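Local coordinates for protein TOXN (Bacillus thuringiensis, PDB 4ATO) that cleaves RNA within adenine-rich sequences as the endoribonuclease toxin of a type III toxin-antitoxin system and is inhibited by the ToxI RNA pseudoknot, at residues R21-K26 against E163-E168; N85-V90 against E133-D138. All coordinates share one frame; numbering follows the deposited sequence.

Interaction 1: residues R21-K26 against E163-E168. With nucleotides of chain B.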
ATOM      1  N   ARG A  21      -8.704  43.870   3.474  1.00 50.05           N
ATOM      2  CA  ARG A  21      -9.481  43.844   4.718  1.00 54.59           C
ATOM      3  C   ARG A  21     -10.503  44.987   4.805  1.00 57.33           C
ATOM      4  O   ARG A  21     -11.438  44.936   5.611  1.00 51.92           O
ATOM      5  CB  ARG A  21      -8.576  43.787   5.955  1.00 61.75           C
ATOM      6  CG  ARG A  21      -9.322  43.428   7.251  1.00 77.36           C
ATOM      7  CD  ARG A  21      -8.415  42.818   8.323  1.00 76.88           C
ATOM      8  NE  ARG A  21      -7.171  43.564   8.448  1.00 83.91           N
ATOM      9  CZ  ARG A  21      -5.993  43.119   8.028  1.00 89.36           C
ATOM     10  NH1 ARG A  21      -5.901  41.919   7.476  1.00 84.14           N
ATOM     11  NH2 ARG A  21      -4.908  43.869   8.168  1.00101.50           N
ATOM     12  N   GLU A  22     -10.331  46.003   3.962  1.00 62.14           N
ATOM     13  CA  GLU A  22     -11.349  47.036   3.792  1.00 72.92           C
ATOM     14  C   GLU A  22     -12.676  46.406   3.359  1.00 65.36           C
ATOM     15  O   GLU A  22     -13.741  46.777   3.853  1.00 64.67           O
ATOM     16  CB  GLU A  22     -10.911  48.066   2.746  1.00 83.13           C
ATOM     17  CG  GLU A  22      -9.646  48.833   3.095  1.00 95.02           C
ATOM     18  CD  GLU A  22      -9.195  49.764   1.975  1.00104.77           C
ATOM     19  OE1 GLU A  22      -9.737  49.660   0.852  1.00105.88           O
ATOM     20  OE2 GLU A  22      -8.299  50.599   2.219  1.00104.45           O
ATOM     21  N   ALA A  23     -12.602  45.443   2.442  1.00 54.02           N
ATOM     22  CA  ALA A  23     -13.801  44.816   1.893  1.00 55.62           C
ATOM     23  C   ALA A  23     -14.305  43.647   2.740  1.00 58.87           C
ATOM     24  O   ALA A  23     -15.496  43.340   2.730  1.00 64.25           O
ATOM     25  CB  ALA A  23     -13.555  44.365   0.459  1.00 49.63           C
ATOM     26  N   ASP A  24     -13.398  42.992   3.459  1.00 55.26           N
ATOM     27  CA  ASP A  24     -13.759  41.849   4.298  1.00 51.24           C
ATOM     28  C   ASP A  24     -12.846  41.752   5.516  1.00 46.95           C
ATOM     29  O   ASP A  24     -11.643  41.485   5.390  1.00 47.91           O
ATOM     30  CB  ASP A  24     -13.700  40.546   3.493  1.00 49.50           C
ATOM     31  CG  ASP A  24     -14.271  39.353   4.254  1.00 52.98           C
ATOM     32  OD1 ASP A  24     -14.038  39.230   5.473  1.00 57.13           O
ATOM     33  OD2 ASP A  24     -14.972  38.536   3.631  1.00 59.83           O
ATOM     34  N   SER A  25     -13.434  41.924   6.695  1.00 39.00           N
ATOM     35  CA  SER A  25     -12.669  41.958   7.940  1.00 49.22           C
ATOM     36  C   SER A  25     -12.058  40.609   8.343  1.00 45.54           C
ATOM     37  O   SER A  25     -11.298  40.542   9.314  1.00 41.92           O
ATOM     38  CB  SER A  25     -13.531  42.507   9.083  1.00 50.19           C
ATOM     39  OG  SER A  25     -14.692  41.721   9.277  1.00 54.69           O
ATOM     40  N   LYS A  26     -12.374  39.543   7.609  1.00 38.98           N
ATOM     41  CA  LYS A  26     -11.832  38.221   7.944  1.00 32.11           C
ATOM     42  C   LYS A  26     -10.465  37.943   7.321  1.00 37.39           C
ATOM     43  O   LYS A  26      -9.861  36.900   7.593  1.00 39.76           O
ATOM     44  CB  LYS A  26     -12.805  37.096   7.571  1.00 31.52           C
ATOM     45  CG  LYS A  26     -14.112  37.088   8.346  1.00 42.11           C
ATOM     46  CD  LYS A  26     -15.089  36.145   7.674  1.00 43.18           C
ATOM     47  CE  LYS A  26     -16.514  36.533   7.933  1.00 37.73           C
ATOM     48  NZ  LYS A  26     -17.371  36.154   6.781  1.00 41.89           N
ATOM     49  N   GLU A 163     -12.427  39.065  -5.015  1.00 41.64           N
ATOM     50  CA  GLU A 163     -12.070  38.935  -6.429  1.00 45.45           C
ATOM     51  C   GLU A 163     -12.300  40.246  -7.176  1.00 46.58           C
ATOM     52  O   GLU A 163     -11.506  40.624  -8.047  1.00 43.80           O
ATOM     53  CB  GLU A 163     -12.839  37.788  -7.102  1.00 38.54           C
ATOM     54  CG  GLU A 163     -12.255  36.420  -6.804  1.00 43.23           C
ATOM     55  CD  GLU A 163     -13.125  35.286  -7.299  1.00 48.54           C
ATOM     56  OE1 GLU A 163     -13.870  35.499  -8.279  1.00 47.60           O
ATOM     57  OE2 GLU A 163     -13.067  34.184  -6.705  1.00 43.17           O
ATOM     58  N   GLU A 164     -13.392  40.927  -6.838  1.00 43.99           N
ATOM     59  CA  GLU A 164     -13.661  42.254  -7.380  1.00 49.84           C
ATOM     60  C   GLU A 164     -12.539  43.210  -7.011  1.00 47.50           C
ATOM     61  O   GLU A 164     -12.068  43.971  -7.844  1.00 49.95           O
ATOM     62  CB  GLU A 164     -14.972  42.812  -6.834  1.00 67.98           C
ATOM     63  CG  GLU A 164     -16.220  42.302  -7.513  1.00 89.07           C
ATOM     64  CD  GLU A 164     -17.434  43.138  -7.155  1.00107.24           C
ATOM     65  OE1 GLU A 164     -17.249  44.235  -6.578  1.00108.20           O
ATOM     66  OE2 GLU A 164     -18.567  42.698  -7.444  1.00113.72           O
ATOM     67  N   LYS A 165     -12.125  43.174  -5.748  1.00 51.16           N
ATOM     68  CA  LYS A 165     -11.043  44.024  -5.286  1.00 52.06           C
ATOM     69  C   LYS A 165      -9.756  43.727  -6.046  1.00 58.91           C
ATOM     70  O   LYS A 165      -9.002  44.641  -6.387  1.00 55.59           O
ATOM     71  CB  LYS A 165     -10.832  43.862  -3.787  1.00 42.17           C
ATOM     72  CG  LYS A 165     -11.882  44.568  -2.958  1.00 61.33           C
ATOM     73  CD  LYS A 165     -11.239  45.582  -2.027  1.00 65.26           C
ATOM     74  CE  LYS A 165     -11.725  46.991  -2.306  1.00 68.53           C
ATOM     75  NZ  LYS A 165     -11.304  47.935  -1.221  1.00 69.07           N
ATOM     76  N   CYS A 166      -9.507  42.449  -6.318  1.00 56.02           N
ATOM     77  CA  CYS A 166      -8.349  42.060  -7.111  1.00 57.95           C
ATOM     78  C   CYS A 166      -8.448  42.675  -8.504  1.00 56.26           C
ATOM     79  O   CYS A 166      -7.474  43.214  -9.021  1.00 52.14           O
ATOM     80  CB  CYS A 166      -8.240  40.537  -7.204  1.00 56.90           C
ATOM     81  SG  CYS A 166      -6.852  39.938  -8.201  1.00 52.90           S
ATOM     82  N   GLN A 167      -9.634  42.593  -9.101  1.00 63.10           N
ATOM     83  CA  GLN A 167      -9.879  43.168 -10.422  1.00 69.62           C
ATOM     84  C   GLN A 167      -9.612  44.669 -10.401  1.00 68.67           C
ATOM     85  O   GLN A 167      -8.927  45.197 -11.276  1.00 71.93           O
ATOM     86  CB  GLN A 167     -11.323  42.909 -10.870  1.00 82.75           C
ATOM     87  CG  GLN A 167     -11.635  41.466 -11.237  1.00 95.44           C
ATOM     88  CD  GLN A 167     -11.163  41.102 -12.635  1.00108.24           C
ATOM     89  OE1 GLN A 167     -10.835  41.977 -13.438  1.00113.68           O
ATOM     90  NE2 GLN A 167     -11.129  39.806 -12.931  1.00106.36           N
ATOM     91  N   GLU A 168     -10.152  45.347  -9.392  1.00 58.41           N
ATOM     92  CA  GLU A 168      -9.975  46.787  -9.251  1.00 67.29           C
ATOM     93  C   GLU A 168      -8.503  47.157  -9.156  1.00 72.36           C
ATOM     94  O   GLU A 168      -8.093  48.213  -9.634  1.00 80.69           O
ATOM     95  CB  GLU A 168     -10.731  47.311  -8.029  1.00 68.68           C
ATOM     96  CG  GLU A 168     -12.244  47.201  -8.144  1.00 76.80           C
ATOM     97  CD  GLU A 168     -12.963  47.614  -6.873  1.00 83.82           C
ATOM     98  OE1 GLU A 168     -12.473  48.533  -6.179  1.00 85.07           O
ATOM     99  OE2 GLU A 168     -14.016  47.012  -6.565  1.00 86.17           O
TER
ATOM    100  P     A B   2      -6.451  33.623  17.145  1.00 40.35           P
ATOM    101  OP1   A B   2      -6.239  32.895  18.415  1.00 40.84           O
ATOM    102  OP2   A B   2      -6.393  32.869  15.863  1.00 36.30           O
ATOM    103  O5'   A B   2      -7.805  34.446  17.210  1.00 42.67           O
ATOM    104  C5'   A B   2      -8.238  35.077  18.401  1.00 40.79           C
ATOM    105  C4'   A B   2      -9.542  35.781  18.171  1.00 38.30           C
ATOM    106  O4'   A B   2      -9.388  36.716  17.076  1.00 37.48           O
ATOM    107  C3'   A B   2     -10.696  34.881  17.755  1.00 40.53           C
ATOM    108  O3'   A B   2     -11.385  34.354  18.868  1.00 39.75           O
ATOM    109  C2'   A B   2     -11.561  35.777  16.874  1.00 44.45           C
ATOM    110  O2'   A B   2     -12.440  36.563  17.668  1.00 47.33           O
ATOM    111  C1'   A B   2     -10.528  36.707  16.252  1.00 40.18           C
ATOM    112  N9    A B   2     -10.111  36.312  14.887  1.00 40.70           N
ATOM    113  C8    A B   2      -8.942  35.674  14.550  1.00 37.29           C
ATOM    114  N7    A B   2      -8.772  35.511  13.261  1.00 35.76           N
ATOM    115  C5    A B   2      -9.884  36.122  12.704  1.00 37.03           C
ATOM    116  C6    A B   2     -10.293  36.295  11.371  1.00 35.93           C
ATOM    117  N6    A B   2      -9.581  35.863  10.343  1.00 29.49           N
ATOM    118  N1    A B   2     -11.454  36.943  11.129  1.00 39.68           N
ATOM    119  C2    A B   2     -12.153  37.380  12.186  1.00 33.55           C
ATOM    120  N3    A B   2     -11.873  37.277  13.484  1.00 37.81           N
ATOM    121  C4    A B   2     -10.711  36.631  13.686  1.00 36.12           C
ATOM    122  O5'   A B   1      -3.506  35.097  13.618  1.00 42.97           O
ATOM    123  C5'   A B   1      -2.975  35.331  14.915  1.00 41.52           C
ATOM    124  C4'   A B   1      -3.882  36.209  15.734  1.00 35.98           C
ATOM    125  O4'   A B   1      -4.098  37.461  15.041  1.00 45.88           O
ATOM    126  C3'   A B   1      -5.280  35.671  15.981  1.00 38.30           C
ATOM    127  O3'   A B   1      -5.325  34.767  17.074  1.00 29.77           O
ATOM    128  C2'   A B   1      -6.094  36.939  16.213  1.00 42.06           C
ATOM    129  O2'   A B   1      -5.926  37.394  17.542  1.00 42.40           O
ATOM    130  C1'   A B   1      -5.402  37.931  15.286  1.00 38.96           C
ATOM    131  N9    A B   1      -6.093  38.103  13.991  1.00 37.35           N
ATOM    132  C8    A B   1      -5.560  37.814  12.757  1.00 34.81           C
ATOM    133  N7    A B   1      -6.356  38.109  11.755  1.00 36.12           N
ATOM    134  C5    A B   1      -7.484  38.646  12.362  1.00 38.08           C
ATOM    135  C6    A B   1      -8.688  39.160  11.832  1.00 41.93           C
ATOM    136  N6    A B   1      -8.976  39.211  10.523  1.00 36.37           N
ATOM    137  N1    A B   1      -9.606  39.620  12.704  1.00 39.83           N
ATOM    138  C2    A B   1      -9.320  39.567  14.013  1.00 49.14           C
ATOM    139  N3    A B   1      -8.226  39.114  14.628  1.00 42.19           N
ATOM    140  C4    A B   1      -7.333  38.657  13.740  1.00 29.92           C
TER
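Lys165 lays the middle of its aliphatic chain over the methyl group of Ala23, with Lys165 CD 3.6 Å and CG 3.8 Å from Ala23 CB. Bends at chi2 (-122°) and chi3 (119°) carry the chain past that methyl to Glu22, where Lys165 NZ forms a salt bridge with Glu22 OE1, 3.1 Å away. The extended Glu22 chain crosses Lys165 at about a right angle, and the ion pair lies at the protein surface. Lys165 also makes a cation-pi contact with Tyr19, one turn back on helix 14-23. Beyond Ala23 the chain leaves the helix, and Asp24 OD1 takes the backbone N-H of Lys26 at 2.7 Å, closing an Asx turn; Asp24 OD2 accepts from the backbone N of Asp158. Two successive carbonyls of this turn then meet the RNA. Ser25 O accepts from N6 of A1 of chain B at 2.9 Å, and Lys26 O accepts from N6 of A2 of chain B at 3.0 Å. The arrangement is a surface helix-helix contact whose outgoing Asx turn forms part of the binding site for ToxI, its two carbonyls accepting from adenine amino groups, consistent with the toxin's preference for adenine-rich RNA.

Interaction 2: residues N85-V90 against E133-D138. With nucleotides of chain B.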
ATOM      1  N   ASN A  85     -10.543  28.674   4.938  1.00 27.13           N
ATOM      2  CA  ASN A  85     -11.599  29.686   5.104  1.00 26.63           C
ATOM      3  C   ASN A  85     -11.118  31.124   4.886  1.00 32.09           C
ATOM      4  O   ASN A  85     -11.915  31.999   4.552  1.00 34.08           O
ATOM      5  CB  ASN A  85     -12.266  29.587   6.479  1.00 27.55           C
ATOM      6  CG  ASN A  85     -11.261  29.661   7.636  1.00 31.16           C
ATOM      7  OD1 ASN A  85     -10.204  29.032   7.591  1.00 34.21           O
ATOM      8  ND2 ASN A  85     -11.595  30.429   8.668  1.00 26.95           N
ATOM      9  N   ASN A  86      -9.825  31.373   5.095  1.00 23.51           N
ATOM     10  CA  ASN A  86      -9.278  32.715   4.877  1.00 26.98           C
ATOM     11  C   ASN A  86      -8.432  32.860   3.604  1.00 29.42           C
ATOM     12  O   ASN A  86      -7.626  33.777   3.507  1.00 33.45           O
ATOM     13  CB  ASN A  86      -8.433  33.158   6.077  1.00 27.30           C
ATOM     14  CG  ASN A  86      -9.225  33.193   7.382  1.00 28.39           C
ATOM     15  OD1 ASN A  86      -8.693  32.894   8.444  1.00 36.44           O
ATOM     16  ND2 ASN A  86     -10.493  33.568   7.301  1.00 28.30           N
ATOM     17  N   MET A  87      -8.594  31.961   2.637  1.00 27.30           N
ATOM     18  CA  MET A  87      -7.839  32.091   1.392  1.00 34.89           C
ATOM     19  C   MET A  87      -8.238  33.358   0.631  1.00 31.07           C
ATOM     20  O   MET A  87      -9.377  33.817   0.716  1.00 24.81           O
ATOM     21  CB  MET A  87      -7.975  30.842   0.511  1.00 31.30           C
ATOM     22  CG  MET A  87      -9.318  30.666  -0.142  1.00 27.96           C
ATOM     23  SD  MET A  87      -9.340  29.164  -1.123  1.00 36.24           S
ATOM     24  CE  MET A  87     -11.080  28.736  -1.058  1.00 51.76           C
ATOM     25  N   ILE A  88      -7.278  33.938  -0.080  1.00 32.55           N
ATOM     26  CA  ILE A  88      -7.482  35.218  -0.749  1.00 34.61           C
ATOM     27  C   ILE A  88      -6.889  35.222  -2.155  1.00 39.02           C
ATOM     28  O   ILE A  88      -5.909  34.521  -2.424  1.00 38.36           O
ATOM     29  CB  ILE A  88      -6.861  36.400   0.042  1.00 31.43           C
ATOM     30  CG1 ILE A  88      -5.365  36.174   0.270  1.00 28.77           C
ATOM     31  CG2 ILE A  88      -7.561  36.597   1.366  1.00 28.02           C
ATOM     32  CD1 ILE A  88      -4.661  37.386   0.848  1.00 31.42           C
ATOM     33  N   PRO A  89      -7.500  36.001  -3.062  1.00 37.88           N
ATOM     34  CA  PRO A  89      -6.949  36.186  -4.404  1.00 38.94           C
ATOM     35  C   PRO A  89      -5.931  37.310  -4.348  1.00 42.27           C
ATOM     36  O   PRO A  89      -6.200  38.312  -3.690  1.00 34.37           O
ATOM     37  CB  PRO A  89      -8.169  36.625  -5.213  1.00 38.38           C
ATOM     38  CG  PRO A  89      -9.015  37.370  -4.217  1.00 35.77           C
ATOM     39  CD  PRO A  89      -8.795  36.696  -2.891  1.00 29.61           C
ATOM     40  N   VAL A  90      -4.776  37.137  -4.986  1.00 40.17           N
ATOM     41  CA  VAL A  90      -3.704  38.125  -4.921  1.00 40.09           C
ATOM     42  C   VAL A  90      -3.042  38.280  -6.294  1.00 44.43           C
ATOM     43  O   VAL A  90      -2.762  37.284  -6.954  1.00 46.50           O
ATOM     44  CB  VAL A  90      -2.621  37.715  -3.875  1.00 39.85           C
ATOM     45  CG1 VAL A  90      -1.529  38.768  -3.771  1.00 35.74           C
ATOM     46  CG2 VAL A  90      -3.240  37.486  -2.515  1.00 44.72           C
ATOM     47  N   GLU A 133     -11.521  23.518  -3.252  1.00 28.74           N
ATOM     48  CA  GLU A 133     -12.570  23.469  -4.260  1.00 35.77           C
ATOM     49  C   GLU A 133     -13.941  23.323  -3.630  1.00 37.05           C
ATOM     50  O   GLU A 133     -14.892  23.978  -4.060  1.00 37.18           O
ATOM     51  CB  GLU A 133     -12.327  22.339  -5.262  1.00 33.58           C
ATOM     52  CG  GLU A 133     -10.943  22.392  -5.902  1.00 48.18           C
ATOM     53  CD  GLU A 133     -10.757  21.376  -7.015  1.00 59.47           C
ATOM     54  OE1 GLU A 133     -11.402  20.299  -6.978  1.00 67.96           O
ATOM     55  OE2 GLU A 133      -9.961  21.663  -7.934  1.00 55.10           O
ATOM     56  N   LYS A 134     -14.042  22.477  -2.606  1.00 32.39           N
ATOM     57  CA  LYS A 134     -15.324  22.259  -1.939  1.00 38.33           C
ATOM     58  C   LYS A 134     -15.819  23.540  -1.287  1.00 43.63           C
ATOM     59  O   LYS A 134     -16.989  23.902  -1.460  1.00 38.61           O
ATOM     60  CB  LYS A 134     -15.254  21.128  -0.898  1.00 34.12           C
ATOM     61  CG  LYS A 134     -15.155  19.736  -1.494  1.00 38.18           C
ATOM     62  CD  LYS A 134     -15.062  18.675  -0.398  1.00 39.18           C
ATOM     63  CE  LYS A 134     -14.649  17.310  -0.950  1.00 32.64           C
ATOM     64  NZ  LYS A 134     -15.481  16.826  -2.087  1.00 44.76           N
ATOM     65  N   VAL A 135     -14.952  24.236  -0.544  1.00 31.44           N
ATOM     66  CA  VAL A 135     -15.455  25.431   0.143  1.00 34.39           C
ATOM     67  C   VAL A 135     -15.707  26.616  -0.786  1.00 31.35           C
ATOM     68  O   VAL A 135     -16.693  27.331  -0.615  1.00 33.14           O
ATOM     69  CB  VAL A 135     -14.674  25.838   1.433  1.00 35.72           C
ATOM     70  CG1 VAL A 135     -13.725  24.759   1.878  1.00 28.13           C
ATOM     71  CG2 VAL A 135     -13.990  27.198   1.288  1.00 32.33           C
ATOM     72  N   TYR A 136     -14.844  26.811  -1.780  1.00 33.67           N
ATOM     73  CA  TYR A 136     -15.058  27.885  -2.742  1.00 32.46           C
ATOM     74  C   TYR A 136     -16.412  27.714  -3.430  1.00 38.83           C
ATOM     75  O   TYR A 136     -17.163  28.670  -3.575  1.00 34.30           O
ATOM     76  CB  TYR A 136     -13.962  27.912  -3.799  1.00 28.22           C
ATOM     77  CG  TYR A 136     -14.136  29.047  -4.793  1.00 34.45           C
ATOM     78  CD1 TYR A 136     -13.582  30.291  -4.542  1.00 32.81           C
ATOM     79  CD2 TYR A 136     -14.852  28.872  -5.978  1.00 28.21           C
ATOM     80  CE1 TYR A 136     -13.726  31.330  -5.428  1.00 37.27           C
ATOM     81  CE2 TYR A 136     -15.009  29.920  -6.875  1.00 40.27           C
ATOM     82  CZ  TYR A 136     -14.438  31.148  -6.590  1.00 40.19           C
ATOM     83  OH  TYR A 136     -14.562  32.209  -7.461  1.00 35.93           O
ATOM     84  N   LYS A 137     -16.705  26.490  -3.856  1.00 33.09           N
ATOM     85  CA  LYS A 137     -17.982  26.189  -4.493  1.00 38.59           C
ATOM     86  C   LYS A 137     -19.145  26.537  -3.569  1.00 42.62           C
ATOM     87  O   LYS A 137     -20.070  27.250  -3.963  1.00 35.81           O
ATOM     88  CB  LYS A 137     -18.060  24.708  -4.877  1.00 50.43           C
ATOM     89  CG  LYS A 137     -18.377  24.445  -6.342  1.00 75.20           C
ATOM     90  CD  LYS A 137     -17.220  24.867  -7.250  1.00 91.35           C
ATOM     91  CE  LYS A 137     -17.496  24.542  -8.719  1.00 98.85           C
ATOM     92  NZ  LYS A 137     -18.659  25.299  -9.276  1.00 99.90           N
ATOM     93  N   ASP A 138     -19.093  26.038  -2.336  1.00 40.13           N
ATOM     94  CA  ASP A 138     -20.195  26.253  -1.399  1.00 41.86           C
ATOM     95  C   ASP A 138     -20.365  27.700  -0.945  1.00 43.21           C
ATOM     96  O   ASP A 138     -21.488  28.153  -0.716  1.00 40.09           O
ATOM     97  CB  ASP A 138     -20.077  25.328  -0.193  1.00 40.50           C
ATOM     98  CG  ASP A 138     -20.832  24.036  -0.385  1.00 51.89           C
ATOM     99  OD1 ASP A 138     -21.560  23.923  -1.393  1.00 60.57           O
ATOM    100  OD2 ASP A 138     -20.709  23.142   0.471  1.00 54.75           O
TER
ATOM    101  P     A B   3     -11.763  32.805  18.924  1.00 39.58           P
ATOM    102  OP1   A B   3     -12.273  32.533  20.291  1.00 45.78           O
ATOM    103  OP2   A B   3     -10.580  32.051  18.443  1.00 49.71           O
ATOM    104  O5'   A B   3     -12.951  32.697  17.868  1.00 46.30           O
ATOM    105  C5'   A B   3     -14.161  33.424  18.053  1.00 43.91           C
ATOM    106  C4'   A B   3     -15.040  33.351  16.830  1.00 38.90           C
ATOM    107  O4'   A B   3     -14.474  34.163  15.771  1.00 43.42           O
ATOM    108  C3'   A B   3     -15.198  31.968  16.208  1.00 40.59           C
ATOM    109  O3'   A B   3     -16.196  31.190  16.854  1.00 37.48           O
ATOM    110  C2'   A B   3     -15.517  32.286  14.749  1.00 39.89           C
ATOM    111  O2'   A B   3     -16.885  32.621  14.593  1.00 45.50           O
ATOM    112  C1'   A B   3     -14.689  33.549  14.515  1.00 40.98           C
ATOM    113  N9    A B   3     -13.376  33.257  13.903  1.00 37.80           N
ATOM    114  C8    A B   3     -12.228  32.827  14.532  1.00 35.79           C
ATOM    115  N7    A B   3     -11.200  32.677  13.728  1.00 39.40           N
ATOM    116  C5    A B   3     -11.696  33.041  12.487  1.00 29.95           C
ATOM    117  C6    A B   3     -11.104  33.090  11.214  1.00 32.55           C
ATOM    118  N6    A B   3      -9.833  32.762  10.982  1.00 27.89           N
ATOM    119  N1    A B   3     -11.867  33.502  10.176  1.00 36.72           N
ATOM    120  C2    A B   3     -13.151  33.824  10.416  1.00 34.16           C
ATOM    121  N3    A B   3     -13.825  33.813  11.567  1.00 33.85           N
ATOM    122  C4    A B   3     -13.031  33.409  12.579  1.00 36.33           C
ATOM    123  P     U B   4     -15.902  29.672  17.290  1.00 38.86           P
ATOM    124  OP1   U B   4     -17.048  29.219  18.109  1.00 42.25           O
ATOM    125  OP2   U B   4     -14.542  29.639  17.886  1.00 41.02           O
ATOM    126  O5'   U B   4     -15.904  28.901  15.898  1.00 39.08           O
ATOM    127  C5'   U B   4     -17.120  28.637  15.219  1.00 27.67           C
ATOM    128  C4'   U B   4     -16.970  27.506  14.238  1.00 35.60           C
ATOM    129  O4'   U B   4     -15.997  27.877  13.227  1.00 37.72           O
ATOM    130  C3'   U B   4     -16.483  26.183  14.829  1.00 32.81           C
ATOM    131  O3'   U B   4     -17.083  25.111  14.098  1.00 29.87           O
ATOM    132  C2'   U B   4     -14.976  26.224  14.535  1.00 32.36           C
ATOM    133  O2'   U B   4     -14.347  24.959  14.483  1.00 28.84           O
ATOM    134  C1'   U B   4     -14.961  26.912  13.182  1.00 28.81           C
ATOM    135  N1    U B   4     -13.702  27.608  12.854  1.00 29.46           N
ATOM    136  C2    U B   4     -12.943  27.054  11.848  1.00 27.36           C
ATOM    137  O2    U B   4     -13.258  26.015  11.304  1.00 35.29           O
ATOM    138  N3    U B   4     -11.797  27.740  11.529  1.00 32.58           N
ATOM    139  C4    U B   4     -11.356  28.918  12.095  1.00 42.00           C
ATOM    140  O4    U B   4     -10.305  29.418  11.694  1.00 39.13           O
ATOM    141  C5    U B   4     -12.207  29.446  13.122  1.00 36.58           C
ATOM    142  C6    U B   4     -13.331  28.790  13.450  1.00 33.21           C
TER
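Residues 85-90 run from a short turn into the end of strand 78-89, in the antiparallel sheet of this ToxN/AbiQ-family toxin, and face the last turns of the long helix 108-139. Met87 spans the gap between them. Its chi1 of 72° sets CG between the backbone N and the carbonyl carbon, and from there the chain runs extended to the helix. Met87 CE meets Val135 CG2 tip to tip at 4.0 Å. The Met87 side chain crosses that of Tyr136 at about a right angle, with Met87 CE 4.1 Å from Tyr136 CB. Phe159 touches both Met87 and Val135, so helix 159-169 also borders this buried apolar cluster. The Tyr136 hydroxyl hydrogen-bonds with Glu163 and Asn47. Just before Met87, two asparagines turn to the RNA. Asn85 ND2 hydrogen-bonds to Val155 O and makes a weak hydrogen bond to O4 of U4 of chain B at 3.4 Å. The amide of Asn86 pairs with N1 and N6 of A3 of chain B through two hydrogen bonds: Asn86 ND2 donates to N1 at 3.2 Å, and Asn86 OD1 accepts from N6 at 2.8 Å with an almost straight N-H...O angle of 176°.

Overall arrangement
Interaction 2 is nested along the chain inside the loop closed by interaction 1: 21-26 comes first, then 85-90, 133-138 and finally 163-168. Their centres lie 13 Å apart, interaction 1 at the surface and interaction 2 buried nearer the middle. Helix 159-169 takes part in interaction 1 and also borders interaction 2, carrying Lys165 toward helix 14-23 and packing Leu162 on Ile88 and Pro89 of strand 78-89. Glu163 OE2 and Tyr136 OH, 2.6 Å apart, directly connect the two helical segments. The RNA supplies a second connection: A1 and A2 of chain B meet the 21-26 turn and A3 and U4 meet the 85-90 turn, which suggests neighbouring parts of one ToxI-binding surface.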